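Local coordinates for DNA-binding protein HU (Thermotoga maritima, PDB 1B8Z) that binds and wraps DNA as a histone-like protein, stabilising it against denaturation under extreme environmental conditions, at residues B[4-7]-B[8-12]; B[14-18]-B[19-23]; B[26-29]-B[30-34]. All blocks are in the same frame, centred on the assembly; numbering follows the deposited sequence.

Contact 1 of 3, residues B[4-7]-B[8-12]; sequences KELI and DRVAK
The first helix of the HU fold, helix 3-14, contains this contact, in which Lys4, Glu5, Leu6 and Ile7 meet Asp8, Arg9, Val10 and Ala11 one turn further on. Four i to i+4 backbone bonds hold the turns together, from Asp8 N to Lys4 O (3.0 Å) through Ala11 N to Ile7 O (2.9 Å). Lys4 O is gripped twice, because a water donates both to it and to Asp8 OD1. With CG placed beside its own backbone N (chi1 -73°), the Asp8 carboxylate folds back over the preceding turn, and its CG comes within 3.4 Å of Lys4 O. The Lys4 chain crosses this carboxylate without pairing: NZ stays 5.5 Å from Asp8 OD2, while Asp8 OD1 forms a salt bridge with Lys18. On the buried side Leu6 and Val10 run side by side, CD1 of Leu6 lying 4.0 Å from CG2 of Val10. Arg9 lays its CG 3.2 Å from Glu5 O before the extended chain carries the guanidinium outward. Ile7, Val10 and Ala11 rest against helix 18-37 of the same chain, whereas Leu6, Arg9 and Val10 pack on Thr31 of the second subunit, so helix 3-14 packs on both its partner helix and dimer mate.

Contact 2 of 3, residues B[14-18]-B[19-23]; sequences AGAKK and KDVKL
The turn joining the two N-terminal helices of the HU fold brings Ala16, Lys17 and Lys18 against the first turn of helix 18-37. Its backbone geometry identifies both helix ends: Gly15 adopts positive phi (65°) in a Schellman motif that ends helix 3-14, and Lys17 holds the N-cap position of the next helix. Among the backbone bonds, Lys17 O receives Val21 N at 3.2 Å and, weakly, Asp20 N at 3.0 Å with an N-H...O angle of only 129°. Lys18 O then takes Lys22 N at 2.8 Å, and the regular i to i+4 pattern is under way.

Polar side-chain contacts are carried by water. Asp20 OD2 accepts from two waters, one of which also accepts from Lys17 N and the other from Lys17 NZ. No direct ion pair forms, since Lys17 NZ lies 4.9 Å from Asp20 OD2; instead the extended lysine runs alongside the carboxylate, its CD 3.7 Å from OD2. The ammonium groups of Lys18 and Lys22 are committed elsewhere, to salt bridges with Asp8 and Asp26.

The apolar contacts are few. Ala16 CB meets CG2 of Val21 at 3.8 Å, while Val21 also packs on Ile7 and Val10 of helix 3-14. The methylenes of Lys17 and Lys19 lie side by side; chi1 of 67° sets Lys19 CG between its backbone N and carbonyl carbon, letting CE approach Lys17 CD.

With Lys17 NZ and Lys19 NZ 4.8 Å apart, the Asp20 carboxylate probably eases their repulsion, and its negative charge near the helix start is likely to interact favourably with the helix dipole.

Contact 3 of 3, residues B[26-29]-B[30-34]; sequences DTIL and ETITE
Thr31 and Thr33 turn their hydroxyls back onto carbonyls of the preceding turn, Thr27 O and Leu29 O, within helix 18-37, the long second helix of the HU fold. Thr27 O is bonded by both Thr31 N and Thr31 OG1, each at 2.8 Å and from opposite faces of the carbonyl plane. Leu29 O likewise accepts two hydrogen bonds, from Thr33 N and Thr33 OG1, again from opposite faces. In both threonines OG1 sits beside the backbone N (chi1 -59° in Thr31), the rotation that returns the hydroxyl to that carbonyl. Thr31 OG1 is also hydrogen-bonded to Lys13 NZ of the second subunit. A valine in place of Thr31 would probably leave Thr27 O with the backbone bond alone and deprive that lysine of its hydroxyl partner. Elsewhere, CG2 of Ile28 touches CD1 of Ile32 at 3.9 Å, and Ile28 packs on Ile28 of the second subunit. Farther out, salt bridges to Lys3 and Lys22 hold the Asp26 carboxylate, and Thr27 OG1 is bonded to Leu23 O. Glu30 folds back over the turn, its CG 3.1 Å from Asp26 O. A water donates to Glu30 OE1 at 2.9 Å and to Thr27 OG1 at 3.2 Å.

How the contacts relate
From the N terminus, contact 1 spans two turns of helix 3-14, contact 2 closes the loop into helix 18-37 and contact 3 lies farther along that second helix. They follow in series, and none nests in or crosses another. Contacts 1 and 2 have centres about 8 Å apart and touch directly: besides a salt bridge and valine packing, Ala11 O and Ala16 N lie 3.0 Å apart, a probable hydrogen bond, and Ala11 CB packs on Lys18 CG, tying the helical hairpin together. Contact 3 is centred about 16 Å from contact 2 and does not touch contact 1, its nearest atoms being about 6 Å away. All three reach the second subunit, so the hairpin contributes to the dimer interface.

Contact 1 of 3, residues B[4-7]-B[8-12]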
loop_
_atom_site.group_PDB
_atom_site.type_symbol
_atom_site.label_atom_id
_atom_site.label_comp_id
_atom_site.label_asym_id
_atom_site.label_seq_id
_atom_site.Cartn_x
_atom_site.Cartn_y
_atom_site.Cartn_z
ATOM N N LYS B 4 2.150 11.139 -6.442
ATOM C CA LYS B 4 1.139 12.192 -6.675
ATOM C C LYS B 4 0.023 11.690 -7.565
ATOM O O LYS B 4 -1.156 11.977 -7.266
ATOM C CB LYS B 4 1.809 13.424 -7.302
ATOM C CG LYS B 4 0.751 14.462 -7.684
ATOM C CD LYS B 4 1.349 15.622 -8.461
ATOM C CE LYS B 4 0.305 16.718 -8.655
ATOM N NZ LYS B 4 0.891 18.070 -8.429
ATOM N N GLU B 5 0.318 10.975 -8.645
ATOM C CA GLU B 5 -0.721 10.496 -9.539
ATOM C C GLU B 5 -1.591 9.451 -8.823
ATOM O O GLU B 5 -2.803 9.359 -9.046
ATOM C CB GLU B 5 -0.179 9.895 -10.828
ATOM C CG GLU B 5 0.622 10.841 -11.701
ATOM C CD GLU B 5 1.342 10.086 -12.811
ATOM O OE1 GLU B 5 2.443 9.533 -12.572
ATOM O OE2 GLU B 5 0.771 10.088 -13.924
ATOM N N LEU B 6 -0.940 8.605 -8.014
ATOM C CA LEU B 6 -1.701 7.621 -7.223
ATOM C C LEU B 6 -2.714 8.334 -6.341
ATOM O O LEU B 6 -3.896 7.919 -6.315
ATOM C CB LEU B 6 -0.718 6.764 -6.401
ATOM C CG LEU B 6 -1.343 5.784 -5.390
ATOM C CD1 LEU B 6 -2.190 4.758 -6.110
ATOM C CD2 LEU B 6 -0.223 5.106 -4.588
ATOM N N ILE B 7 -2.313 9.362 -5.616
ATOM C CA ILE B 7 -3.221 10.122 -4.757
ATOM C C ILE B 7 -4.357 10.706 -5.600
ATOM O O ILE B 7 -5.515 10.574 -5.192
ATOM C CB ILE B 7 -2.463 11.202 -3.982
ATOM C CG1 ILE B 7 -1.554 10.540 -2.916
ATOM C CG2 ILE B 7 -3.424 12.175 -3.291
ATOM C CD1 ILE B 7 -0.492 11.500 -2.412
ATOM N N ASP B 8 -4.058 11.314 -6.741
ATOM C CA ASP B 8 -5.144 11.918 -7.539
ATOM C C ASP B 8 -6.132 10.887 -8.035
ATOM O O ASP B 8 -7.363 11.120 -7.994
ATOM C CB ASP B 8 -4.498 12.581 -8.771
ATOM C CG ASP B 8 -3.758 13.854 -8.432
ATOM O OD1 ASP B 8 -3.820 14.379 -7.310
ATOM O OD2 ASP B 8 -3.063 14.341 -9.371
ATOM N N ARG B 9 -5.688 9.712 -8.472
ATOM C CA ARG B 9 -6.556 8.668 -8.981
ATOM C C ARG B 9 -7.421 8.126 -7.838
ATOM O O ARG B 9 -8.616 7.899 -8.034
ATOM C CB ARG B 9 -5.805 7.498 -9.604
ATOM C CG ARG B 9 -5.009 7.902 -10.849
ATOM C CD ARG B 9 -4.498 6.656 -11.562
ATOM N NE ARG B 9 -3.806 7.025 -12.802
ATOM C CZ ARG B 9 -4.373 6.992 -14.004
ATOM N NH1 ARG B 9 -5.638 6.610 -14.145
ATOM N NH2 ARG B 9 -3.666 7.343 -15.076
ATOM N N VAL B 10 -6.779 7.889 -6.686
ATOM C CA VAL B 10 -7.590 7.363 -5.577
ATOM C C VAL B 10 -8.594 8.384 -5.109
ATOM O O VAL B 10 -9.749 8.016 -4.780
ATOM C CB VAL B 10 -6.620 6.941 -4.431
ATOM C CG1 VAL B 10 -7.386 6.663 -3.134
ATOM C CG2 VAL B 10 -5.817 5.751 -4.898
ATOM N N ALA B 11 -8.255 9.658 -5.008
ATOM C CA ALA B 11 -9.180 10.697 -4.548
ATOM C C ALA B 11 -10.373 10.758 -5.514
ATOM O O ALA B 11 -11.501 10.872 -5.012
ATOM C CB ALA B 11 -8.482 12.050 -4.540
ATOM N N LYS B 12 -10.131 10.592 -6.805
ATOM C CA LYS B 12 -11.274 10.666 -7.745
ATOM C C LYS B 12 -12.181 9.468 -7.585
ATOM O O LYS B 12 -13.434 9.585 -7.466
ATOM C CB LYS B 12 -10.765 10.763 -9.194
ATOM C CG LYS B 12 -11.931 10.835 -10.196
ATOM C CD LYS B 12 -11.455 10.683 -11.631
ATOM C CE LYS B 12 -12.630 10.768 -12.604
ATOM N NZ LYS B 12 -12.191 11.273 -13.937
HETATM O O HOH W 1 -1.870 14.377 -5.789
#

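Contact 2 of 3, residues B[14-18]-B[19-23]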
loop_
_atom_site.group_PDB
_atom_site.type_symbol
_atom_site.label_atom_id
_atom_site.label_comp_id
_atom_site.label_asym_id
_atom_site.label_seq_id
_atom_site.Cartn_x
_atom_site.Cartn_y
_atom_site.Cartn_z
ATOM N N ALA B 14 -12.565 7.380 -4.994
ATOM C CA ALA B 14 -13.274 7.274 -3.724
ATOM C C ALA B 14 -14.137 8.483 -3.438
ATOM O O ALA B 14 -14.842 8.501 -2.425
ATOM C CB ALA B 14 -12.225 7.141 -2.630
ATOM N N GLY B 15 -14.052 9.541 -4.241
ATOM C CA GLY B 15 -14.796 10.758 -3.927
ATOM C C GLY B 15 -14.314 11.408 -2.655
ATOM O O GLY B 15 -15.040 11.910 -1.796
ATOM N N ALA B 16 -12.986 11.392 -2.423
ATOM C CA ALA B 16 -12.355 11.936 -1.247
ATOM C C ALA B 16 -11.459 13.125 -1.585
ATOM O O ALA B 16 -11.041 13.273 -2.745
ATOM C CB ALA B 16 -11.463 10.835 -0.649
ATOM N N LYS B 17 -11.225 13.953 -0.589
ATOM C CA LYS B 17 -10.334 15.100 -0.773
ATOM C C LYS B 17 -8.906 14.586 -0.931
ATOM O O LYS B 17 -8.544 13.670 -0.187
ATOM C CB LYS B 17 -10.419 16.018 0.448
ATOM C CG LYS B 17 -11.831 16.572 0.656
ATOM C CD LYS B 17 -11.870 17.353 1.960
ATOM C CE LYS B 17 -13.172 18.130 2.089
ATOM N NZ LYS B 17 -13.518 18.307 3.532
ATOM N N LYS B 18 -8.109 15.170 -1.815
ATOM C CA LYS B 18 -6.715 14.729 -1.929
ATOM C C LYS B 18 -5.966 14.801 -0.622
ATOM O O LYS B 18 -5.120 13.913 -0.354
ATOM C CB LYS B 18 -5.979 15.566 -2.991
ATOM C CG LYS B 18 -6.476 15.256 -4.384
ATOM C CD LYS B 18 -5.831 16.184 -5.410
ATOM C CE LYS B 18 -6.438 15.921 -6.782
ATOM N NZ LYS B 18 -5.561 16.450 -7.869
ATOM N N LYS B 19 -6.179 15.788 0.243
ATOM C CA LYS B 19 -5.468 15.897 1.495
ATOM C C LYS B 19 -5.771 14.721 2.424
ATOM O O LYS B 19 -4.860 14.288 3.126
ATOM C CB LYS B 19 -5.744 17.225 2.205
ATOM C CG LYS B 19 -7.169 17.396 2.688
ATOM C CD LYS B 19 -7.375 18.720 3.414
ATOM C CE LYS B 19 -8.850 18.932 3.731
ATOM N NZ LYS B 19 -9.190 20.366 3.947
ATOM N N ASP B 20 -6.995 14.189 2.385
ATOM C CA ASP B 20 -7.335 13.061 3.250
ATOM C C ASP B 20 -6.711 11.777 2.698
ATOM O O ASP B 20 -6.233 10.958 3.480
ATOM C CB ASP B 20 -8.852 12.901 3.356
ATOM C CG ASP B 20 -9.452 14.088 4.108
ATOM O OD1 ASP B 20 -8.756 14.687 4.943
ATOM O OD2 ASP B 20 -10.637 14.376 3.863
ATOM N N VAL B 21 -6.700 11.640 1.377
ATOM C CA VAL B 21 -6.062 10.477 0.751
ATOM C C VAL B 21 -4.573 10.498 1.081
ATOM O O VAL B 21 -4.025 9.457 1.442
ATOM C CB VAL B 21 -6.284 10.448 -0.765
ATOM C CG1 VAL B 21 -5.454 9.343 -1.393
ATOM C CG2 VAL B 21 -7.777 10.247 -1.049
ATOM N N LYS B 22 -3.934 11.681 0.957
ATOM C CA LYS B 22 -2.502 11.724 1.290
ATOM C C LYS B 22 -2.231 11.382 2.741
ATOM O O LYS B 22 -1.298 10.593 3.030
ATOM C CB LYS B 22 -1.956 13.131 0.978
ATOM C CG LYS B 22 -0.444 13.171 1.235
ATOM C CD LYS B 22 0.206 14.220 0.350
ATOM C CE LYS B 22 1.525 14.692 0.929
ATOM N NZ LYS B 22 2.302 13.642 1.626
ATOM N N LEU B 23 -3.036 11.848 3.683
ATOM C CA LEU B 23 -2.857 11.521 5.094
ATOM C C LEU B 23 -2.998 10.010 5.344
ATOM O O LEU B 23 -2.112 9.397 5.942
ATOM C CB LEU B 23 -3.840 12.307 5.966
ATOM C CG LEU B 23 -3.939 11.827 7.414
ATOM C CD1 LEU B 23 -2.677 12.149 8.193
ATOM C CD2 LEU B 23 -5.171 12.394 8.113
HETATM O O HOH W 2 -12.366 13.361 1.987
HETATM O O HOH W 3 -12.351 16.265 4.975
#

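Contact 3 of 3, residues B[26-29]-B[30-34]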
loop_
_atom_site.group_PDB
_atom_site.type_symbol
_atom_site.label_atom_id
_atom_site.label_comp_id
_atom_site.label_asym_id
_atom_site.label_seq_id
_atom_site.Cartn_x
_atom_site.Cartn_y
_atom_site.Cartn_z
ATOM N N ASP B 26 -0.067 8.110 3.562
ATOM C CA ASP B 26 1.202 8.226 4.315
ATOM C C ASP B 26 1.117 7.419 5.622
ATOM O O ASP B 26 2.161 6.820 5.971
ATOM C CB ASP B 26 1.453 9.697 4.615
ATOM C CG ASP B 26 2.000 10.458 3.417
ATOM O OD1 ASP B 26 2.412 9.841 2.426
ATOM O OD2 ASP B 26 2.040 11.706 3.527
ATOM N N THR B 27 -0.023 7.412 6.268
ATOM C CA THR B 27 -0.149 6.655 7.532
ATOM C C THR B 27 -0.091 5.152 7.283
ATOM O O THR B 27 0.552 4.421 8.049
ATOM C CB THR B 27 -1.433 7.071 8.235
ATOM O OG1 THR B 27 -1.402 8.506 8.422
ATOM C CG2 THR B 27 -1.490 6.428 9.619
ATOM N N ILE B 28 -0.690 4.682 6.180
ATOM C CA ILE B 28 -0.529 3.290 5.797
ATOM C C ILE B 28 0.947 2.964 5.573
ATOM O O ILE B 28 1.450 1.966 6.096
ATOM C CB ILE B 28 -1.324 2.980 4.496
ATOM C CG1 ILE B 28 -2.813 3.027 4.808
ATOM C CG2 ILE B 28 -0.905 1.606 3.948
ATOM C CD1 ILE B 28 -3.621 3.171 3.507
ATOM N N LEU B 29 1.684 3.753 4.800
ATOM C CA LEU B 29 3.087 3.465 4.529
ATOM C C LEU B 29 3.923 3.523 5.811
ATOM O O LEU B 29 4.772 2.637 5.922
ATOM C CB LEU B 29 3.687 4.419 3.495
ATOM C CG LEU B 29 2.934 4.400 2.159
ATOM C CD1 LEU B 29 3.490 5.523 1.287
ATOM C CD2 LEU B 29 3.014 3.042 1.482
ATOM N N GLU B 30 3.637 4.459 6.691
ATOM C CA GLU B 30 4.377 4.540 7.960
ATOM C C GLU B 30 4.049 3.325 8.818
ATOM O O GLU B 30 4.990 2.758 9.415
ATOM C CB GLU B 30 3.940 5.820 8.668
ATOM C CG GLU B 30 4.544 7.028 7.956
ATOM C CD GLU B 30 4.056 8.375 8.441
ATOM O OE1 GLU B 30 3.398 8.464 9.498
ATOM O OE2 GLU B 30 4.343 9.380 7.745
ATOM N N THR B 31 2.792 2.901 8.818
ATOM C CA THR B 31 2.431 1.721 9.637
ATOM C C THR B 31 3.090 0.465 9.136
ATOM O O THR B 31 3.561 -0.371 9.915
ATOM C CB THR B 31 0.915 1.577 9.720
ATOM O OG1 THR B 31 0.415 2.792 10.299
ATOM C CG2 THR B 31 0.471 0.404 10.586
ATOM N N ILE B 32 3.136 0.235 7.815
ATOM C CA ILE B 32 3.814 -0.925 7.271
ATOM C C ILE B 32 5.306 -0.849 7.564
ATOM O O ILE B 32 5.921 -1.842 7.985
ATOM C CB ILE B 32 3.562 -1.023 5.743
ATOM C CG1 ILE B 32 2.092 -1.316 5.522
ATOM C CG2 ILE B 32 4.514 -2.053 5.125
ATOM C CD1 ILE B 32 1.710 -1.241 4.023
ATOM N N THR B 33 5.935 0.303 7.387
ATOM C CA THR B 33 7.377 0.458 7.653
ATOM C C THR B 33 7.682 0.148 9.114
ATOM O O THR B 33 8.654 -0.581 9.342
ATOM C CB THR B 33 7.779 1.904 7.330
ATOM O OG1 THR B 33 7.579 2.101 5.925
ATOM C CG2 THR B 33 9.237 2.168 7.677
ATOM N N GLU B 34 6.877 0.666 10.028
ATOM C CA GLU B 34 7.113 0.422 11.462
ATOM C C GLU B 34 6.986 -1.064 11.770
ATOM O O GLU B 34 7.820 -1.615 12.506
ATOM C CB GLU B 34 6.131 1.195 12.330
ATOM C CG GLU B 34 6.327 2.697 12.345
ATOM C CD GLU B 34 5.164 3.466 12.939
ATOM O OE1 GLU B 34 4.301 2.882 13.630
ATOM O OE2 GLU B 34 5.099 4.696 12.713
HETATM O O HOH W 4 1.143 10.262 9.226
#